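Local coordinates for flavodoxin (Bacteroides uniformis, PDB 4J8P), which binds flavin mononucleotide and, as a member of the flavodoxin family, probably shuttles electrons in redox reactions, at residues 9-14 / 33-38; 116-121 / 144-149; 110-115 / 135-140. One frame throughout, in Å; residues are numbered along the deposited sequence. Where two conformers were deposited one is given.

Interaction 1 (9-14 / 33-38); sequences LVAYFS and TFYEIQ. With FMN (flavin mononucleotide), chain B; SO4 (sulfate ion), chain K.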
loop_
_atom_site.group_PDB
_atom_site.type_symbol
_atom_site.label_atom_id
_atom_site.label_comp_id
_atom_site.label_asym_id
_atom_site.label_seq_id
_atom_site.Cartn_x
_atom_site.Cartn_y
_atom_site.Cartn_z
ATOM N N LEU A 9 -5.750 7.612 -8.134
ATOM C CA LEU A 9 -5.332 6.221 -8.262
ATOM C C LEU A 9 -5.471 5.556 -6.917
ATOM O O LEU A 9 -5.053 6.155 -5.933
ATOM C CB LEU A 9 -3.856 6.145 -8.733
ATOM C CG LEU A 9 -3.283 4.717 -8.929
ATOM C CD1 LEU A 9 -4.015 3.994 -10.076
ATOM C CD2 LEU A 9 -1.772 4.755 -9.234
ATOM N N VAL A 10 -6.047 4.327 -6.849
ATOM C CA VAL A 10 -6.053 3.571 -5.591
ATOM C C VAL A 10 -5.207 2.351 -5.881
ATOM O O VAL A 10 -5.682 1.429 -6.557
ATOM C CB VAL A 10 -7.461 3.233 -5.057
ATOM C CG1 VAL A 10 -7.399 2.335 -3.821
ATOM C CG2 VAL A 10 -8.233 4.514 -4.763
ATOM N N ALA A 11 -3.935 2.395 -5.467
ATOM C CA ALA A 11 -2.983 1.307 -5.651
ATOM C C ALA A 11 -2.926 0.476 -4.383
ATOM O O ALA A 11 -3.020 1.037 -3.281
ATOM C CB ALA A 11 -1.611 1.874 -5.966
ATOM N N TYR A 12 -2.827 -0.842 -4.512
ATOM C CA TYR A 12 -2.779 -1.647 -3.290
ATOM C C TYR A 12 -2.012 -2.920 -3.505
ATOM O O TYR A 12 -2.006 -3.460 -4.625
ATOM C CB TYR A 12 -4.215 -2.006 -2.802
ATOM C CG TYR A 12 -4.854 -3.058 -3.663
ATOM C CD1 TYR A 12 -5.480 -2.718 -4.857
ATOM C CD2 TYR A 12 -4.772 -4.408 -3.326
ATOM C CE1 TYR A 12 -5.983 -3.695 -5.709
ATOM C CE2 TYR A 12 -5.264 -5.392 -4.173
ATOM C CZ TYR A 12 -5.892 -5.027 -5.347
ATOM O OH TYR A 12 -6.443 -5.958 -6.181
ATOM N N PHE A 13 -1.430 -3.423 -2.405
ATOM C CA PHE A 13 -0.843 -4.762 -2.389
ATOM C C PHE A 13 -1.684 -5.623 -1.423
ATOM O O PHE A 13 -2.047 -5.158 -0.325
ATOM C CB PHE A 13 0.638 -4.714 -1.954
ATOM C CG PHE A 13 1.204 -6.059 -1.568
ATOM C CD1 PHE A 13 1.409 -7.052 -2.523
ATOM C CD2 PHE A 13 1.553 -6.323 -0.247
ATOM C CE1 PHE A 13 1.907 -8.308 -2.148
ATOM C CE2 PHE A 13 2.081 -7.570 0.123
ATOM C CZ PHE A 13 2.269 -8.549 -0.833
ATOM N N SER A 14 -1.951 -6.898 -1.805
ATOM C CA SER A 14 -2.713 -7.756 -0.913
ATOM C C SER A 14 -2.282 -9.188 -1.151
ATOM O O SER A 14 -2.292 -9.632 -2.304
ATOM C CB SER A 14 -4.211 -7.582 -1.181
ATOM O OG SER A 14 -5.024 -8.373 -0.324
ATOM N N THR A 33 -9.142 5.001 -10.013
ATOM C CA THR A 33 -8.712 3.848 -10.798
ATOM C C THR A 33 -8.199 2.804 -9.819
ATOM O O THR A 33 -7.342 3.117 -8.986
ATOM C CB THR A 33 -7.642 4.242 -11.796
ATOM O OG1 THR A 33 -8.201 5.162 -12.732
ATOM C CG2 THR A 33 -7.067 3.027 -12.540
ATOM N N PHE A 34 -8.743 1.580 -9.898
ATOM C CA PHE A 34 -8.365 0.453 -9.024
ATOM C C PHE A 34 -7.142 -0.205 -9.631
ATOM O O PHE A 34 -7.176 -0.641 -10.790
ATOM C CB PHE A 34 -9.556 -0.505 -8.865
ATOM C CG PHE A 34 -9.375 -1.689 -7.943
ATOM C CD1 PHE A 34 -9.383 -1.524 -6.558
ATOM C CD2 PHE A 34 -9.392 -2.981 -8.444
ATOM C CE1 PHE A 34 -9.311 -2.637 -5.707
ATOM C CE2 PHE A 34 -9.299 -4.087 -7.593
ATOM C CZ PHE A 34 -9.287 -3.908 -6.234
ATOM N N TYR A 35 -6.035 -0.244 -8.869
ATOM C CA TYR A 35 -4.775 -0.730 -9.410
ATOM C C TYR A 35 -4.090 -1.670 -8.432
ATOM O O TYR A 35 -3.831 -1.267 -7.305
ATOM C CB TYR A 35 -3.842 0.459 -9.728
ATOM C CG TYR A 35 -2.475 0.018 -10.192
ATOM C CD1 TYR A 35 -2.261 -0.385 -11.507
ATOM C CD2 TYR A 35 -1.416 -0.110 -9.290
ATOM C CE1 TYR A 35 -1.031 -0.881 -11.921
ATOM C CE2 TYR A 35 -0.187 -0.618 -9.690
ATOM C CZ TYR A 35 0.008 -0.995 -11.008
ATOM O OH TYR A 35 1.213 -1.501 -11.411
ATOM N N GLU A 36 -3.722 -2.875 -8.885
ATOM C CA GLU A 36 -3.029 -3.789 -7.987
ATOM C C GLU A 36 -1.523 -3.742 -8.187
ATOM O O GLU A 36 -1.035 -3.894 -9.309
ATOM C CB GLU A 36 -3.549 -5.220 -8.209
ATOM C CG GLU A 36 -2.943 -6.221 -7.229
ATOM C CD GLU A 36 -3.479 -7.635 -7.328
ATOM O OE1 GLU A 36 -4.120 -7.984 -8.352
ATOM O OE2 GLU A 36 -3.184 -8.421 -6.406
ATOM N N ILE A 37 -0.780 -3.596 -7.074
ATOM C CA ILE A 37 0.664 -3.682 -7.015
ATOM C C ILE A 37 0.973 -5.138 -7.005
ATOM O O ILE A 37 0.619 -5.863 -6.055
ATOM C CB ILE A 37 1.227 -2.963 -5.771
ATOM C CG1 ILE A 37 0.843 -1.480 -5.778
ATOM C CG2 ILE A 37 2.778 -3.179 -5.676
ATOM C CD1 ILE A 37 1.096 -0.795 -4.410
ATOM N N GLN A 38 1.567 -5.586 -8.109
ATOM C CA GLN A 38 1.794 -7.000 -8.399
ATOM C C GLN A 38 3.243 -7.441 -8.186
ATOM O O GLN A 38 4.116 -6.968 -8.909
ATOM C CB GLN A 38 1.453 -7.248 -9.882
ATOM C CG GLN A 38 0.051 -6.823 -10.328
ATOM C CD GLN A 38 -1.002 -7.856 -10.010
ATOM O OE1 GLN A 38 -0.726 -9.003 -9.646
ATOM N NE2 GLN A 38 -2.243 -7.480 -10.212
HETATM N N1 FMN B . -0.812 -7.810 11.697
HETATM C C2 FMN B . -0.559 -6.925 12.715
HETATM O O2 FMN B . -1.455 -6.496 13.449
HETATM N N3 FMN B . 0.760 -6.552 12.998
HETATM C C4 FMN B . 1.891 -7.029 12.357
HETATM O O4 FMN B . 2.999 -6.575 12.651
HETATM C C4A FMN B . 1.619 -8.037 11.334
HETATM N N5 FMN B . 2.642 -8.644 10.768
HETATM C C5A FMN B . 2.376 -9.599 9.793
HETATM C C6 FMN B . 3.458 -10.204 9.139
HETATM C C7 FMN B . 3.264 -11.091 8.087
HETATM C C7M FMN B . 4.459 -11.606 7.329
HETATM C C8 FMN B . 1.950 -11.417 7.693
HETATM C C8M FMN B . 1.685 -12.324 6.519
HETATM C C9 FMN B . 0.876 -10.840 8.359
HETATM C C9A FMN B . 1.063 -9.925 9.398
HETATM N N10 FMN B . -0.020 -9.273 10.063
HETATM C C10 FMN B . 0.219 -8.343 11.041
HETATM C "C1'" FMN B . -1.407 -9.597 9.655
HETATM C "C2'" FMN B . -1.864 -8.810 8.426
HETATM O "O2'" FMN B . -1.518 -7.428 8.501
HETATM C "C3'" FMN B . -3.372 -8.903 8.189
HETATM O "O3'" FMN B . -3.796 -10.268 8.294
HETATM C "C4'" FMN B . -3.781 -8.285 6.849
HETATM O "O4'" FMN B . -5.158 -7.919 6.930
HETATM C "C5'" FMN B . -3.572 -9.265 5.706
HETATM O "O5'" FMN B . -3.909 -8.541 4.518
HETATM P P FMN B . -3.939 -9.143 3.073
HETATM O O1P FMN B . -2.635 -9.676 2.613
HETATM O O2P FMN B . -4.438 -7.991 2.236
HETATM O O3P FMN B . -5.023 -10.227 3.070
HETATM S S SO4 K . 0.210 -3.339 -14.427
HETATM O O1 SO4 K . 0.738 -3.613 -15.769
HETATM O O2 SO4 K . -1.262 -3.240 -14.472
HETATM O O3 SO4 K . 0.542 -4.398 -13.489
HETATM O O4 SO4 K . 0.868 -2.111 -13.948
HETATM O O HOH W 1 -1.212 -7.540 -4.643
#

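Interaction 2 (116-121 / 144-149); sequences ATSGSS and LLNGAS. With FMN (flavin mononucleotide), chain B.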
loop_
_atom_site.group_PDB
_atom_site.type_symbol
_atom_site.label_atom_id
_atom_site.label_comp_id
_atom_site.label_asym_id
_atom_site.label_seq_id
_atom_site.Cartn_x
_atom_site.Cartn_y
_atom_site.Cartn_z
ATOM N N ALA A 116 -4.210 0.829 5.345
ATOM C CA ALA A 116 -3.755 -0.523 5.638
ATOM C C ALA A 116 -4.803 -1.364 6.315
ATOM O O ALA A 116 -5.850 -0.867 6.746
ATOM C CB ALA A 116 -2.515 -0.435 6.555
ATOM N N THR A 117 -4.536 -2.675 6.366
ATOM C CA THR A 117 -5.311 -3.602 7.188
ATOM C C THR A 117 -4.309 -4.360 8.045
ATOM O O THR A 117 -3.132 -4.461 7.676
ATOM C CB THR A 117 -6.198 -4.547 6.354
ATOM O OG1 THR A 117 -5.376 -5.469 5.644
ATOM C CG2 THR A 117 -7.110 -3.766 5.377
ATOM N N SER A 118 -4.748 -4.833 9.206
ATOM C CA SER A 118 -3.833 -5.532 10.117
ATOM C C SER A 118 -4.574 -6.487 11.019
ATOM O O SER A 118 -5.793 -6.401 11.134
ATOM C CB SER A 118 -3.111 -4.509 10.996
ATOM O OG SER A 118 -4.033 -3.898 11.892
ATOM N N GLY A 119 -3.827 -7.352 11.707
ATOM C CA GLY A 119 -4.412 -8.211 12.729
ATOM C C GLY A 119 -4.897 -7.368 13.899
ATOM O O GLY A 119 -5.995 -7.591 14.421
ATOM N N SER A 120 -4.087 -6.354 14.302
ATOM C CA SER A 120 -4.423 -5.419 15.368
ATOM C C SER A 120 -3.556 -4.163 15.395
ATOM O O SER A 120 -3.984 -3.135 15.945
ATOM C CB SER A 120 -4.312 -6.105 16.725
ATOM O OG SER A 120 -2.979 -6.513 17.016
ATOM N N SER A 121 -2.337 -4.224 14.832
ATOM C CA SER A 121 -1.442 -3.071 14.918
ATOM C C SER A 121 -1.990 -1.838 14.223
ATOM O O SER A 121 -2.737 -1.929 13.229
ATOM C CB SER A 121 -0.093 -3.397 14.283
ATOM O OG SER A 121 0.547 -4.485 14.953
ATOM N N LEU A 144 -5.970 3.162 9.101
ATOM C CA LEU A 144 -6.110 1.724 9.229
ATOM C C LEU A 144 -7.591 1.439 8.979
ATOM O O LEU A 144 -8.445 2.097 9.596
ATOM C CB LEU A 144 -5.666 1.308 10.633
ATOM C CG LEU A 144 -5.736 -0.188 10.914
ATOM C CD1 LEU A 144 -4.587 -0.945 10.197
ATOM C CD2 LEU A 144 -5.720 -0.451 12.435
ATOM N N LEU A 145 -7.886 0.503 8.060
ATOM C CA LEU A 145 -9.246 0.160 7.648
ATOM C C LEU A 145 -9.531 -1.313 7.927
ATOM O O LEU A 145 -9.718 -2.119 6.999
ATOM C CB LEU A 145 -9.467 0.477 6.153
ATOM C CG LEU A 145 -9.460 1.967 5.742
ATOM C CD1 LEU A 145 -9.477 2.089 4.215
ATOM C CD2 LEU A 145 -10.656 2.715 6.341
ATOM N N ASN A 146 -9.562 -1.671 9.210
ATOM C CA ASN A 146 -9.894 -3.043 9.620
ATOM C C ASN A 146 -11.399 -3.200 9.637
ATOM O O ASN A 146 -12.102 -2.220 9.899
ATOM C CB ASN A 146 -9.267 -3.391 10.977
ATOM C CG ASN A 146 -7.798 -3.693 10.812
ATOM O OD1 ASN A 146 -7.356 -4.033 9.711
ATOM N ND2 ASN A 146 -7.020 -3.652 11.904
ATOM N N GLY A 147 -11.881 -4.392 9.265
ATOM C CA GLY A 147 -13.319 -4.666 9.150
ATOM C C GLY A 147 -13.977 -3.674 8.206
ATOM O O GLY A 147 -15.086 -3.202 8.465
ATOM N N ALA A 148 -13.267 -3.336 7.108
ATOM C CA ALA A 148 -13.683 -2.346 6.124
ATOM C C ALA A 148 -15.050 -2.640 5.544
ATOM O O ALA A 148 -15.324 -3.755 5.088
ATOM C CB ALA A 148 -12.667 -2.239 4.992
ATOM N N SER A 149 -15.888 -1.617 5.554
ATOM C CA SER A 149 -17.227 -1.675 4.979
ATOM C C SER A 149 -17.496 -0.413 4.175
ATOM O O SER A 149 -16.764 0.579 4.311
ATOM C CB SER A 149 -18.271 -1.837 6.078
ATOM O OG SER A 149 -18.418 -0.650 6.840
HETATM N N1 FMN B . -0.812 -7.810 11.697
HETATM C C2 FMN B . -0.559 -6.925 12.715
HETATM O O2 FMN B . -1.455 -6.496 13.449
HETATM N N3 FMN B . 0.760 -6.552 12.998
HETATM C C4 FMN B . 1.891 -7.029 12.357
HETATM O O4 FMN B . 2.999 -6.575 12.651
HETATM C C4A FMN B . 1.619 -8.037 11.334
HETATM N N5 FMN B . 2.642 -8.644 10.768
HETATM C C5A FMN B . 2.376 -9.599 9.793
HETATM C C6 FMN B . 3.458 -10.204 9.139
HETATM C C7 FMN B . 3.264 -11.091 8.087
HETATM C C7M FMN B . 4.459 -11.606 7.329
HETATM C C8 FMN B . 1.950 -11.417 7.693
HETATM C C8M FMN B . 1.685 -12.324 6.519
HETATM C C9 FMN B . 0.876 -10.840 8.359
HETATM C C9A FMN B . 1.063 -9.925 9.398
HETATM N N10 FMN B . -0.020 -9.273 10.063
HETATM C C10 FMN B . 0.219 -8.343 11.041
HETATM C "C1'" FMN B . -1.407 -9.597 9.655
HETATM C "C2'" FMN B . -1.864 -8.810 8.426
HETATM O "O2'" FMN B . -1.518 -7.428 8.501
HETATM C "C3'" FMN B . -3.372 -8.903 8.189
HETATM O "O3'" FMN B . -3.796 -10.268 8.294
HETATM C "C4'" FMN B . -3.781 -8.285 6.849
HETATM O "O4'" FMN B . -5.158 -7.919 6.930
HETATM C "C5'" FMN B . -3.572 -9.265 5.706
HETATM O "O5'" FMN B . -3.909 -8.541 4.518
HETATM P P FMN B . -3.939 -9.143 3.073
HETATM O O1P FMN B . -2.635 -9.676 2.613
HETATM O O2P FMN B . -4.438 -7.991 2.236
HETATM O O3P FMN B . -5.023 -10.227 3.070
#

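Interaction 3 (110-115 / 135-140); sequences KTVIPF and PGINWG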
loop_
_atom_site.group_PDB
_atom_site.type_symbol
_atom_site.label_atom_id
_atom_site.label_comp_id
_atom_site.label_asym_id
_atom_site.label_seq_id
_atom_site.Cartn_x
_atom_site.Cartn_y
_atom_site.Cartn_z
ATOM N N LYS A 110 2.112 15.145 -6.234
ATOM C CA LYS A 110 0.955 14.326 -5.911
ATOM C C LYS A 110 0.767 14.148 -4.423
ATOM O O LYS A 110 1.739 14.043 -3.668
ATOM C CB LYS A 110 1.097 12.921 -6.549
ATOM C CG LYS A 110 1.394 12.992 -8.055
ATOM C CD LYS A 110 1.427 11.615 -8.668
ATOM C CE LYS A 110 2.074 11.616 -10.032
ATOM N NZ LYS A 110 1.442 12.566 -10.996
ATOM N N THR A 111 -0.495 14.078 -4.019
ATOM C CA THR A 111 -0.816 13.781 -2.633
ATOM C C THR A 111 -0.890 12.278 -2.536
ATOM O O THR A 111 -1.529 11.633 -3.379
ATOM C CB THR A 111 -2.080 14.485 -2.192
ATOM O OG1 THR A 111 -1.767 15.872 -2.006
ATOM C CG2 THR A 111 -2.666 13.893 -0.910
ATOM N N VAL A 112 -0.180 11.716 -1.576
ATOM C CA VAL A 112 -0.104 10.268 -1.407
ATOM C C VAL A 112 -0.607 9.897 -0.029
ATOM O O VAL A 112 -0.133 10.432 0.981
ATOM C CB VAL A 112 1.327 9.764 -1.653
ATOM C CG1 VAL A 112 1.391 8.249 -1.480
ATOM C CG2 VAL A 112 1.803 10.189 -3.051
ATOM N N ILE A 113 -1.592 8.992 0.014
ATOM C CA ILE A 113 -2.298 8.653 1.236
ATOM C C ILE A 113 -2.194 7.164 1.509
ATOM O O ILE A 113 -2.741 6.381 0.735
ATOM C CB ILE A 113 -3.784 9.068 1.110
ATOM C CG1 ILE A 113 -3.924 10.569 0.772
ATOM C CG2 ILE A 113 -4.551 8.692 2.418
ATOM C CD1 ILE A 113 -5.299 10.988 0.218
ATOM N N PRO A 114 -1.483 6.751 2.563
ATOM C CA PRO A 114 -1.400 5.318 2.855
ATOM C C PRO A 114 -2.616 4.808 3.619
ATOM O O PRO A 114 -3.176 5.500 4.479
ATOM C CB PRO A 114 -0.134 5.191 3.709
ATOM C CG PRO A 114 -0.036 6.551 4.453
ATOM C CD PRO A 114 -0.766 7.576 3.573
ATOM N N PHE A 115 -3.043 3.580 3.306
ATOM C CA PHE A 115 -4.091 2.932 4.116
ATOM C C PHE A 115 -3.677 1.466 4.311
ATOM O O PHE A 115 -2.830 0.952 3.555
ATOM C CB PHE A 115 -5.503 3.088 3.519
ATOM C CG PHE A 115 -5.729 2.378 2.205
ATOM C CD1 PHE A 115 -5.373 2.979 1.008
ATOM C CD2 PHE A 115 -6.344 1.129 2.166
ATOM C CE1 PHE A 115 -5.590 2.332 -0.207
ATOM C CE2 PHE A 115 -6.569 0.477 0.942
ATOM C CZ PHE A 115 -6.212 1.090 -0.235
ATOM N N PRO A 135 10.765 11.816 1.889
ATOM C CA PRO A 135 10.357 13.143 2.375
ATOM C C PRO A 135 9.961 14.134 1.277
ATOM O O PRO A 135 9.487 15.224 1.606
ATOM C CB PRO A 135 11.597 13.631 3.147
ATOM C CG PRO A 135 12.743 12.931 2.506
ATOM C CD PRO A 135 12.214 11.580 2.101
ATOM N N GLY A 136 10.156 13.757 0.016
ATOM C CA GLY A 136 9.796 14.577 -1.132
ATOM C C GLY A 136 8.342 14.417 -1.535
ATOM O O GLY A 136 7.852 15.168 -2.379
ATOM N N ILE A 137 7.646 13.421 -0.965
ATOM C CA ILE A 137 6.253 13.177 -1.336
ATOM C C ILE A 137 5.315 13.967 -0.415
ATOM O O ILE A 137 5.606 14.132 0.770
ATOM C CB ILE A 137 6.001 11.657 -1.249
ATOM C CG1 ILE A 137 6.661 10.994 -2.483
ATOM C CG2 ILE A 137 4.519 11.303 -1.145
ATOM C CD1 ILE A 137 6.591 9.442 -2.447
ATOM N N ASN A 138 4.191 14.443 -0.974
ATOM C CA ASN A 138 3.199 15.197 -0.186
ATOM C C ASN A 138 2.304 14.194 0.526
ATOM O O ASN A 138 1.190 13.924 0.084
ATOM C CB ASN A 138 2.380 16.122 -1.087
ATOM C CG ASN A 138 3.226 17.076 -1.909
ATOM O OD1 ASN A 138 4.303 17.514 -1.478
ATOM N ND2 ASN A 138 2.687 17.532 -3.045
ATOM N N TRP A 139 2.790 13.652 1.646
ATOM C CA TRP A 139 2.018 12.669 2.392
ATOM C C TRP A 139 0.764 13.265 3.017
ATOM O O TRP A 139 0.841 14.292 3.728
ATOM C CB TRP A 139 2.888 12.040 3.501
ATOM C CG TRP A 139 3.987 11.201 2.938
ATOM C CD1 TRP A 139 5.293 11.560 2.753
ATOM C CD2 TRP A 139 3.852 9.882 2.404
ATOM N NE1 TRP A 139 5.985 10.528 2.164
ATOM C CE2 TRP A 139 5.124 9.494 1.911
ATOM C CE3 TRP A 139 2.775 8.986 2.277
ATOM C CZ2 TRP A 139 5.363 8.219 1.372
ATOM C CZ3 TRP A 139 3.001 7.744 1.707
ATOM C CH2 TRP A 139 4.283 7.374 1.236
ATOM N N GLY A 140 -0.369 12.567 2.788
ATOM C CA GLY A 140 -1.645 12.869 3.441
ATOM C C GLY A 140 -1.825 11.877 4.588
ATOM O O GLY A 140 -1.303 10.751 4.542
HETATM O O HOH W 2 4.235 14.161 -3.919
HETATM O O HOH W 3 -1.000 16.614 0.532
HETATM O O HOH W 4 -0.058 17.527 -3.852
#

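Interaction 1 (9-14 / 33-38)
Tyr12 carries its ring on a first torsion of 74°, with CG wedged between the backbone N and the carbonyl carbon, while Phe34 on the next strand has CG anti to its own N (chi1 -177°); together these turns lay the two rings almost parallel, their planes 27° apart. The rings are slid so far that they barely overlap: Tyr12 CE1 sits over the rim of one Phe34 face, 3.4 Å from Phe34 CZ. Glu36, extended beyond CG, crosses the phenol end of the same tyrosine, with its CG 3.7 Å from Tyr12 CZ. The backbones beneath run parallel, joined by four hydrogen bonds from Val10 N to Thr33 O through to Ile37 N and Tyr12 O, the last 2.7 Å long. This is the first beta-alpha-beta unit of the flavodoxin-like fold, in which strand 33-36 forms an edge of the sheet beside strand 7-12. Helix 18-30, the connection between them, packs on the face bearing Val10 and Tyr12. On the opposite face Leu9 CD1 presses on Tyr35 CB at 3.6 Å, and Ala11 CB meets the edge of the Tyr35 ring at CD2, 3.9 Å away. Tyr35 OH donates to O4 of a sulfate probably left by the crystallisation liquor. Ile37 CD1 packs on Ala11 CB, and both residues also touch Phe101 of helix 96-102. Near Ser14 a water accepts from Ser14 N and lies close to Glu36 OE2 and Ile37 O, while Ser14 OG donates to phosphate oxygen O2P of FMN over 2.7 Å.

Interaction 2 (116-121 / 144-149)
Asn146 clasps Ser118 with both ends of its amide. Its OD1 accepts the backbone N-H of Ser118 in the carbonyl plane, on a lone pair, with 2.8 Å between Ser118 N and Asn146 OD1. Its ND2 donates within the amide plane to Ser118 OG, 3.0 Å away, so the two bonds fix the rotation of the amide. Ser118 OG in turn donates to Ser121 O, at 2.7 Å; a chi1 of 68° places this hydroxyl where it can serve both partners. The turn thus tied holds the flavin. Gly119 N donates to FMN N1, and Ser120 N and Ser121 N both donate to FMN O2, each at 2.8 Å. Ser121 OG accepts the N-H of FMN N3 across 2.9 Å. Such N-H groups around N1 and O2 would probably favour negative charge on that side of a reduced flavin. Further along the cofactor, Thr117 OG1 bonds to the ribityl hydroxyl O4' and also to Thr19 OG1. Leu144 backs the turn, its CD2 lying 3.4 Å from Ser121 O and its CD1 against Ser118 OG. Behind this layer the backbone bond from Leu145 N to Ala116 O, 2.8 Å long and nearly straight, continues the parallel pairing as far as Ala116 and Leu144. The contact therefore sits at the C-terminal ends of strands 111-117 and 138-144, with Leu145 and Ala148 packed on helix 18-30 and Ser149 forming the N-cap of helix 150-158.

Interaction 3 (110-115 / 135-140)
Val112 and Trp139 lie side by side on one face of the flavodoxin-like sheet, where strand 111-117 pairs in parallel with edge strand 138-144 and helix 124-133 makes the beta-alpha-beta crossover between them. From CB outward, every carbon of the Val112 side chain meets the other segment. CB stands over one face of the indole, towards its rim, and is 3.6 Å from Ile137 CG2. The CG1 branch, anti to the backbone N (chi1 -180°), reaches along the six-membered ring and touches Trp139 CZ3 at 3.6 Å, with CH2 a little further off. The CG2 branch turns the other way and meets Ile137 CG2 at 3.5 Å. That same isoleucine methyl rests over the indole face that Val112 CB covers, so three side chains close on one another. On its polar side Trp139 NE1 donates to the backbone oxygen of Tyr134, which helps to fix the ring's rotation, and the indole also packs on Leu130 and Gln131 of helix 124-133. An alanine at Trp139 is likely to uncover Val112 CG1 and leave Tyr134 O without this donor, opening a gap between strand and helix. The backbones are joined by Val112 N to Asn138 O, at 3.1 Å, and by the shorter bond of Gly140 N to Val112 O, at 2.8 Å. At its start the edge strand makes an inverse gamma turn centred on Asn138, closed by a weak bond from Trp139 N to Ile137 O. At the far end Pro114 CD approaches the edge of the indole near CE3, and the same carbon lies 3.4 Å from Gly140 O.

All three interactions belong to one five-stranded parallel sheet of order 2-1-3-4-5. Interaction 1 pairs its first two strands at one edge and closes before the others open along the chain. Interactions 2 and 3 share strand 111-117, which interaction 3 pairs with the start of strand 138-144 and interaction 2 with that strand's last residue and the loop after it; their segments alternate, centres about 20 Å apart. The centres of interactions 1 and 2 are about 17 Å apart, yet both touch FMN. Phe115 links the set, packing on Val10 and Leu145. Interaction 3 lies deeper along the strands, the Pro114 side chain about 14 Å from FMN, so interactions 1 and 2 place cofactor-binding loops, while interaction 3 is sheet packing.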